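Local atomic coordinates of Ice-binding protein 1 (Shewanella frigidimarina, PDB entry 6BG8), a protein that adsorbs its bacterium onto ice, inhibits the growth of ice crystals and lowers the freezing point of water below the melting point. Residues V208-A214 with V227-A233; F198-V202 with N215-R219; S164-D170 with V191-N197. All blocks are in the same frame, centred on the assembly; numbering follows the deposited sequence.

Contact 1: residues V208-A214 with V227-A233; sequences VNVRTGA and VTLDANA. With PO4 (phosphate ion), chain H.
Val210 and Thr228 bind backbone to backbone where two successive coils of a beta-solenoid, the fold of this DUF3494 ice-binding domain, approach the same corner. Strands 208-210 and 227-229 run parallel, with axes 4.8 Å apart. Thr228 N reaches Val208 O, and Val210 N reaches Thr228 O at 2.9 Å. Val208, Val210 and Val227 turn into the interior, where branched apolar groups suit close packing on Leu220, and Val210 CG2 meets Leu229 CD2 at 3.7 Å.

Past the strands, the tight part centres on the buried amide of Asn232. With CG beside its own backbone N (chi1 -55°), the side chain reaches into the type II turn Arg211-Ala214. ND2 gives one hydrogen to Arg211 O at 2.9 Å, with that oxygen almost in the amide plane, and the other to Ala214 O at 3.1 Å. OD1 accepts from Asp230 N. Three bonds thus fix the amide's rotation and leave neither end unsatisfied, while Val210 CG1 presses on its CG. Gly213 fits the third place of the turn, where phi is positive (81°), and its N bonds to Asp230 O.

The outer side is wetter. Water links Thr228 OG1 to Val210 O, and Asn209 ND2 is held by Glu207. Arg211, bent at chi3, lies by Val191 and Thr194 of the preceding coil; its NE and NH2 bond a phosphate probably left from crystallisation. Thr212, an ice-binding residue by similarity, opens the T-A/G-X-T/N motif and sits exposed at the corner. Asp230, whose OD1 is bonded to Thr25, stretches beside it with CG anti to the backbone N (chi1 -176°). Thr212 OG1 donates to Asp230 OD2 at 2.6 Å, meeting it from above the carboxylate plane.

Contact 2: residues F198-V202 with N215-R219; sequences FSGNV and NVTGR
Arg219 NH1 donates to Asn201 OD1 at 2.8 Å, the side-chain bond between two adjacent coils of the beta-solenoid. The two side chains lie side by side and point the same way. Arg219 is extended from CG to NE; its CB, CG and CD pass beside OD1, and NH1 then meets that oxygen at the guanidinium edge. The amide itself is turned 27° from the guanidinium plane. Both residues are buried and have further partners: Asn201 ND2 bonds to Ile182 O on the preceding coil, and Arg219 NH2 to Ala12 O.

The backbones pair in parallel register, bond after bond. Phe198 N goes to Asn215 O at 2.8 Å, Thr217 N to Phe198 O, Gly200 N to Thr217 O at 2.9 Å, and Val202 N to Arg219 O. Gly200 and Gly218 stand level with each other where both coils turn a corner. Their backbone angles leave no room for a side chain, and at Gly218 the carbonyl oxygen of Gly200 fills the place where one would start.

Outward from these bonds comes the packing. Ser199 and Thr217 are partly exposed on one face, Ser199 lying on Ile171 and Leu173. A water lies by Thr217 OG1, Phe198 O and OD1 of Asn215, the last motif residue (ice-binding by similarity). Phe198 and Val216 face the apolar interior on Ile192, and the Phe198 ring also meets Trp184. Phe198 CB approaches Val216 CG2 to 4.3 Å.

Contact 3: residues S164-D170 with V191-N197; sequences SGAPGGD and VIGTNTN. With PO4 (phosphate ion), chain H.
The type II turn Gly193-Thr196, at a corner of the beta-solenoid, packs against the loop 164-170 of the preceding coil, and together they hold a phosphate, probably from the crystallisation liquor. Thr194 OG1 bonds to phosphate O4 at 2.6 Å, Thr194 N to O3 and Ala166 N to O1; Arg211 of the next coil bonds to the ion as well. Asn195 takes the third place of the turn, where its left-handed backbone angles are well tolerated by asparagine.

Ser164 ends its strand with N bonded to Val191 O. Its hydroxyl, lying between the backbone N and the carbonyl carbon (chi1 62°), points across to accept from Gly193 N at 3.0 Å. Gly193 fits because Ser164 O and Gly165 CA crowd the space a side chain would need. Gly169 likewise makes way for Thr196 CG2. Thr196 turns its OG1 back to Gly193 O at 2.8 Å, closing the turn, and a water joins that hydroxyl to Ser164 OG and Gly169 O.

At the far end, Asp170 OD1 accepts, through its anti lone pair, from Asn197 N, the first residue of strand 197-204, at 2.8 Å.

The three contacts lie on neighbouring coils of one solenoid, their centres 11 to 12 Å apart. Along the chain, contact 3 closes before the others open, whereas the segments of contacts 1 and 2 alternate as the chain winds: 198-202, 208-214, 215-219, 227-233. Strands 190-192, 208-210 and 226-229 are successive members of a parallel sheet, so contacts 3 and 1 form consecutive corners, joined by Arg211 N to Ile192 O and both touching the phosphate. Contact 2 continues from these corners onto the next face. Ile192, Val210, Phe198 and Val216 meet in the shared interior, near the corner where Thr212 opens the motif assigned by similarity to ice binding.

Contact 1: residues V208-A214 with V227-A233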
# COMPACT_ATOMS: atom_id res chain seq x y z
N VAL A 208 -7.93 -3.82 0.29
CA VAL A 208 -7.53 -2.90 1.35
C VAL A 208 -8.71 -1.99 1.64
O VAL A 208 -9.25 -1.36 0.72
CB VAL A 208 -6.30 -2.06 0.95
CG1 VAL A 208 -5.87 -1.16 2.11
CG2 VAL A 208 -5.14 -2.95 0.50
N ASN A 209 -9.12 -1.92 2.91
CA ASN A 209 -10.22 -1.05 3.32
C ASN A 209 -9.67 -0.07 4.34
O ASN A 209 -9.34 -0.46 5.46
CB ASN A 209 -11.37 -1.86 3.91
CG ASN A 209 -11.82 -3.02 3.01
OD1 ASN A 209 -12.14 -4.11 3.49
ND2 ASN A 209 -11.87 -2.78 1.70
N VAL A 210 -9.56 1.20 3.95
CA VAL A 210 -9.09 2.26 4.84
C VAL A 210 -10.32 2.96 5.41
O VAL A 210 -11.15 3.47 4.66
CB VAL A 210 -8.18 3.25 4.11
CG1 VAL A 210 -7.46 4.15 5.11
CG2 VAL A 210 -7.18 2.50 3.21
N ARG A 211 -10.44 2.97 6.74
CA ARG A 211 -11.67 3.41 7.37
C ARG A 211 -11.60 4.91 7.67
O ARG A 211 -10.55 5.54 7.57
CB ARG A 211 -11.95 2.56 8.61
CG ARG A 211 -12.31 1.12 8.23
CD ARG A 211 -12.25 0.13 9.36
NE ARG A 211 -13.14 0.46 10.47
CZ ARG A 211 -14.44 0.18 10.49
NH1 ARG A 211 -15.02 -0.41 9.44
NH2 ARG A 211 -15.17 0.50 11.54
N THR A 212 -12.77 5.47 8.00
CA THR A 212 -13.02 6.90 8.09
C THR A 212 -11.86 7.67 8.72
O THR A 212 -11.52 7.46 9.88
CB THR A 212 -14.29 7.13 8.91
OG1 THR A 212 -15.28 6.15 8.54
CG2 THR A 212 -14.85 8.51 8.65
N GLY A 213 -11.27 8.60 7.96
CA GLY A 213 -10.35 9.57 8.52
C GLY A 213 -8.93 9.10 8.76
O GLY A 213 -8.10 9.91 9.19
N ALA A 214 -8.61 7.84 8.49
CA ALA A 214 -7.23 7.38 8.69
C ALA A 214 -6.27 8.11 7.75
O ALA A 214 -6.64 8.54 6.65
CB ALA A 214 -7.13 5.87 8.46
N VAL A 227 -9.15 -1.41 -3.55
CA VAL A 227 -8.76 -0.51 -2.47
C VAL A 227 -9.92 0.45 -2.24
O VAL A 227 -10.36 1.13 -3.18
CB VAL A 227 -7.48 0.27 -2.81
CG1 VAL A 227 -7.15 1.23 -1.67
CG2 VAL A 227 -6.30 -0.66 -3.08
N THR A 228 -10.40 0.52 -1.01
CA THR A 228 -11.47 1.46 -0.68
C THR A 228 -10.99 2.45 0.36
O THR A 228 -10.30 2.08 1.32
CB THR A 228 -12.74 0.74 -0.17
OG1 THR A 228 -12.52 0.20 1.14
CG2 THR A 228 -13.14 -0.36 -1.13
N LEU A 229 -11.33 3.72 0.14
CA LEU A 229 -11.04 4.83 1.05
C LEU A 229 -12.33 5.40 1.61
O LEU A 229 -13.37 5.41 0.95
CB LEU A 229 -10.30 5.96 0.34
CG LEU A 229 -9.00 5.65 -0.39
CD1 LEU A 229 -8.38 6.98 -0.81
CD2 LEU A 229 -8.07 4.87 0.54
N ASP A 230 -12.23 5.92 2.83
CA ASP A 230 -13.30 6.67 3.47
C ASP A 230 -12.64 7.92 4.06
O ASP A 230 -12.12 7.90 5.17
CB ASP A 230 -14.00 5.82 4.52
CG ASP A 230 -15.19 6.52 5.16
OD1 ASP A 230 -15.48 7.69 4.82
OD2 ASP A 230 -15.85 5.88 6.01
N ALA A 231 -12.64 9.01 3.28
CA ALA A 231 -12.15 10.31 3.73
C ALA A 231 -10.74 10.22 4.32
O ALA A 231 -10.49 10.57 5.48
CB ALA A 231 -13.11 10.93 4.76
N ASN A 232 -9.80 9.74 3.50
CA ASN A 232 -8.44 9.49 3.96
C ASN A 232 -7.45 10.43 3.32
O ASN A 232 -7.58 10.80 2.15
CB ASN A 232 -8.01 8.05 3.66
CG ASN A 232 -8.97 7.04 4.20
OD1 ASN A 232 -9.55 6.25 3.46
ND2 ASN A 232 -9.17 7.06 5.52
N ALA A 233 -6.43 10.79 4.08
CA ALA A 233 -5.24 11.43 3.54
C ALA A 233 -4.21 10.34 3.25
O ALA A 233 -3.73 9.68 4.18
CB ALA A 233 -4.68 12.46 4.51
P PO4 H . -12.39 1.31 14.19
O1 PO4 H . -11.83 0.20 15.04
O2 PO4 H . -13.90 1.17 14.10
O3 PO4 H . -11.85 1.21 12.77
O4 PO4 H . -12.02 2.63 14.82
O HOH W 1 -12.87 1.98 3.12
O HOH W 2 -14.94 3.43 6.98
O HOH W 3 -6.74 11.59 7.26

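Contact 2: residues F198-V202 with N215-R219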
# COMPACT_ATOMS: atom_id res chain seq x y z
N PHE A 198 -1.14 5.43 9.83
CA PHE A 198 -0.58 4.19 9.31
C PHE A 198 0.62 4.49 8.41
O PHE A 198 0.60 5.46 7.65
CB PHE A 198 -1.65 3.39 8.53
CG PHE A 198 -1.20 2.00 8.14
CD1 PHE A 198 -0.37 1.80 7.05
CD2 PHE A 198 -1.65 0.89 8.84
CE1 PHE A 198 0.05 0.53 6.70
CE2 PHE A 198 -1.25 -0.38 8.49
CZ PHE A 198 -0.39 -0.56 7.41
N SER A 199 1.66 3.65 8.50
CA SER A 199 2.87 3.78 7.69
C SER A 199 3.20 2.44 7.05
O SER A 199 3.16 1.40 7.72
CB SER A 199 4.06 4.23 8.55
OG SER A 199 4.00 5.62 8.81
N GLY A 200 3.55 2.46 5.77
CA GLY A 200 4.08 1.28 5.11
C GLY A 200 3.40 1.00 3.78
O GLY A 200 2.38 1.58 3.41
N ASN A 201 4.01 0.06 3.04
CA ASN A 201 3.51 -0.38 1.75
C ASN A 201 2.66 -1.63 1.96
O ASN A 201 3.18 -2.69 2.33
CB ASN A 201 4.65 -0.66 0.78
CG ASN A 201 5.56 0.53 0.60
OD1 ASN A 201 5.25 1.44 -0.17
ND2 ASN A 201 6.68 0.55 1.33
N VAL A 202 1.36 -1.52 1.69
CA VAL A 202 0.43 -2.61 1.95
C VAL A 202 0.26 -3.42 0.66
O VAL A 202 -0.14 -2.88 -0.37
CB VAL A 202 -0.92 -2.07 2.44
CG1 VAL A 202 -1.90 -3.20 2.68
CG2 VAL A 202 -0.73 -1.26 3.71
N ASN A 215 -5.04 8.27 8.23
CA ASN A 215 -3.94 8.88 7.49
C ASN A 215 -2.95 7.79 7.10
O ASN A 215 -2.45 7.07 7.97
CB ASN A 215 -3.24 9.94 8.35
CG ASN A 215 -2.24 10.76 7.58
OD1 ASN A 215 -1.23 10.25 7.10
ND2 ASN A 215 -2.51 12.06 7.45
N VAL A 216 -2.65 7.67 5.81
CA VAL A 216 -1.73 6.65 5.32
C VAL A 216 -0.50 7.33 4.73
O VAL A 216 -0.63 8.26 3.92
CB VAL A 216 -2.40 5.73 4.28
CG1 VAL A 216 -1.38 4.79 3.65
CG2 VAL A 216 -3.53 4.92 4.92
N THR A 217 0.68 6.87 5.11
CA THR A 217 1.93 7.24 4.44
C THR A 217 2.56 5.95 3.95
O THR A 217 2.98 5.13 4.76
CB THR A 217 2.87 8.00 5.37
OG1 THR A 217 2.23 9.19 5.83
CG2 THR A 217 4.14 8.39 4.63
N GLY A 218 2.58 5.75 2.64
CA GLY A 218 3.08 4.49 2.12
C GLY A 218 2.48 4.20 0.76
O GLY A 218 2.52 5.07 -0.11
N ARG A 219 1.94 3.00 0.59
CA ARG A 219 1.28 2.60 -0.66
C ARG A 219 0.20 1.59 -0.32
O ARG A 219 0.32 0.84 0.65
CB ARG A 219 2.27 1.98 -1.65
CG ARG A 219 3.30 2.91 -2.24
CD ARG A 219 4.18 2.16 -3.24
NE ARG A 219 5.18 3.03 -3.85
CZ ARG A 219 6.33 3.35 -3.28
NH1 ARG A 219 6.64 2.88 -2.08
NH2 ARG A 219 7.19 4.13 -3.93
O HOH W 4 0.52 8.26 8.06

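Contact 3: residues S164-D170 with V191-N197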
# COMPACT_ATOMS: atom_id res chain seq x y z
N SER A 164 -6.13 -2.77 11.92
CA SER A 164 -5.87 -1.83 12.99
C SER A 164 -7.19 -1.17 13.38
O SER A 164 -8.12 -1.09 12.58
CB SER A 164 -4.83 -0.77 12.60
OG SER A 164 -5.26 0.02 11.51
N GLY A 165 -7.28 -0.74 14.64
CA GLY A 165 -8.51 -0.13 15.09
C GLY A 165 -8.41 0.34 16.52
O GLY A 165 -7.32 0.42 17.11
N ALA A 166 -9.58 0.67 17.06
CA ALA A 166 -9.69 1.29 18.37
C ALA A 166 -9.41 0.28 19.48
O ALA A 166 -9.67 -0.91 19.33
CB ALA A 166 -11.08 1.89 18.55
N PRO A 167 -8.90 0.75 20.64
CA PRO A 167 -8.63 2.15 21.01
C PRO A 167 -7.32 2.72 20.50
O PRO A 167 -7.13 3.93 20.55
CB PRO A 167 -8.60 2.09 22.54
CG PRO A 167 -8.03 0.72 22.81
CD PRO A 167 -8.69 -0.17 21.77
N GLY A 168 -6.41 1.87 20.03
CA GLY A 168 -5.13 2.35 19.55
C GLY A 168 -5.07 2.39 18.04
O GLY A 168 -5.87 3.09 17.39
N GLY A 169 -4.13 1.66 17.45
CA GLY A 169 -4.08 1.46 16.02
C GLY A 169 -3.05 2.30 15.28
O GLY A 169 -2.90 2.12 14.07
N ASP A 170 -2.34 3.19 15.96
CA ASP A 170 -1.38 4.04 15.27
C ASP A 170 -0.04 3.34 15.13
O ASP A 170 0.32 2.46 15.92
CB ASP A 170 -1.17 5.36 16.00
CG ASP A 170 -2.45 6.13 16.14
OD1 ASP A 170 -3.12 6.38 15.10
OD2 ASP A 170 -2.81 6.47 17.29
N VAL A 191 -7.17 -3.94 6.73
CA VAL A 191 -8.18 -2.97 7.15
C VAL A 191 -7.51 -1.99 8.10
O VAL A 191 -6.92 -2.41 9.11
CB VAL A 191 -9.38 -3.67 7.82
CG1 VAL A 191 -10.40 -2.65 8.27
CG2 VAL A 191 -10.00 -4.68 6.87
N ILE A 192 -7.58 -0.70 7.79
CA ILE A 192 -6.92 0.34 8.55
C ILE A 192 -7.97 1.14 9.31
O ILE A 192 -8.93 1.63 8.71
CB ILE A 192 -6.08 1.23 7.62
CG1 ILE A 192 -4.94 0.38 7.02
CG2 ILE A 192 -5.52 2.44 8.35
CD1 ILE A 192 -4.20 1.02 5.86
N GLY A 193 -7.80 1.26 10.64
CA GLY A 193 -8.89 1.73 11.48
C GLY A 193 -9.13 3.23 11.39
O GLY A 193 -8.27 4.01 11.00
N THR A 194 -10.36 3.63 11.76
CA THR A 194 -10.76 5.03 11.70
C THR A 194 -9.77 5.92 12.43
O THR A 194 -9.31 5.60 13.53
CB THR A 194 -12.15 5.24 12.30
OG1 THR A 194 -12.13 4.93 13.70
CG2 THR A 194 -13.22 4.40 11.61
N ASN A 195 -9.42 7.04 11.79
CA ASN A 195 -8.65 8.10 12.42
C ASN A 195 -7.32 7.63 12.97
O ASN A 195 -6.80 8.21 13.93
CB ASN A 195 -9.48 8.78 13.51
CG ASN A 195 -10.77 9.31 12.99
OD1 ASN A 195 -10.79 10.14 12.08
ND2 ASN A 195 -11.87 8.81 13.52
N THR A 196 -6.74 6.58 12.39
CA THR A 196 -5.40 6.14 12.77
C THR A 196 -4.35 6.74 11.84
O THR A 196 -4.65 7.25 10.77
CB THR A 196 -5.28 4.61 12.77
OG1 THR A 196 -5.51 4.11 11.44
CG2 THR A 196 -6.26 3.96 13.74
N ASN A 197 -3.10 6.64 12.28
CA ASN A 197 -1.93 7.01 11.49
C ASN A 197 -1.20 5.73 11.12
O ASN A 197 -0.71 5.03 12.02
CB ASN A 197 -1.00 7.95 12.25
CG ASN A 197 -1.65 9.26 12.63
OD1 ASN A 197 -2.36 9.86 11.83
ND2 ASN A 197 -1.38 9.73 13.84
P PO4 H . -12.39 1.31 14.19
O1 PO4 H . -11.83 0.20 15.04
O2 PO4 H . -13.90 1.17 14.10
O3 PO4 H . -11.85 1.21 12.77
O4 PO4 H . -12.02 2.63 14.82
O HOH W 5 -3.66 2.12 11.30
O HOH W 6 -4.53 8.72 15.61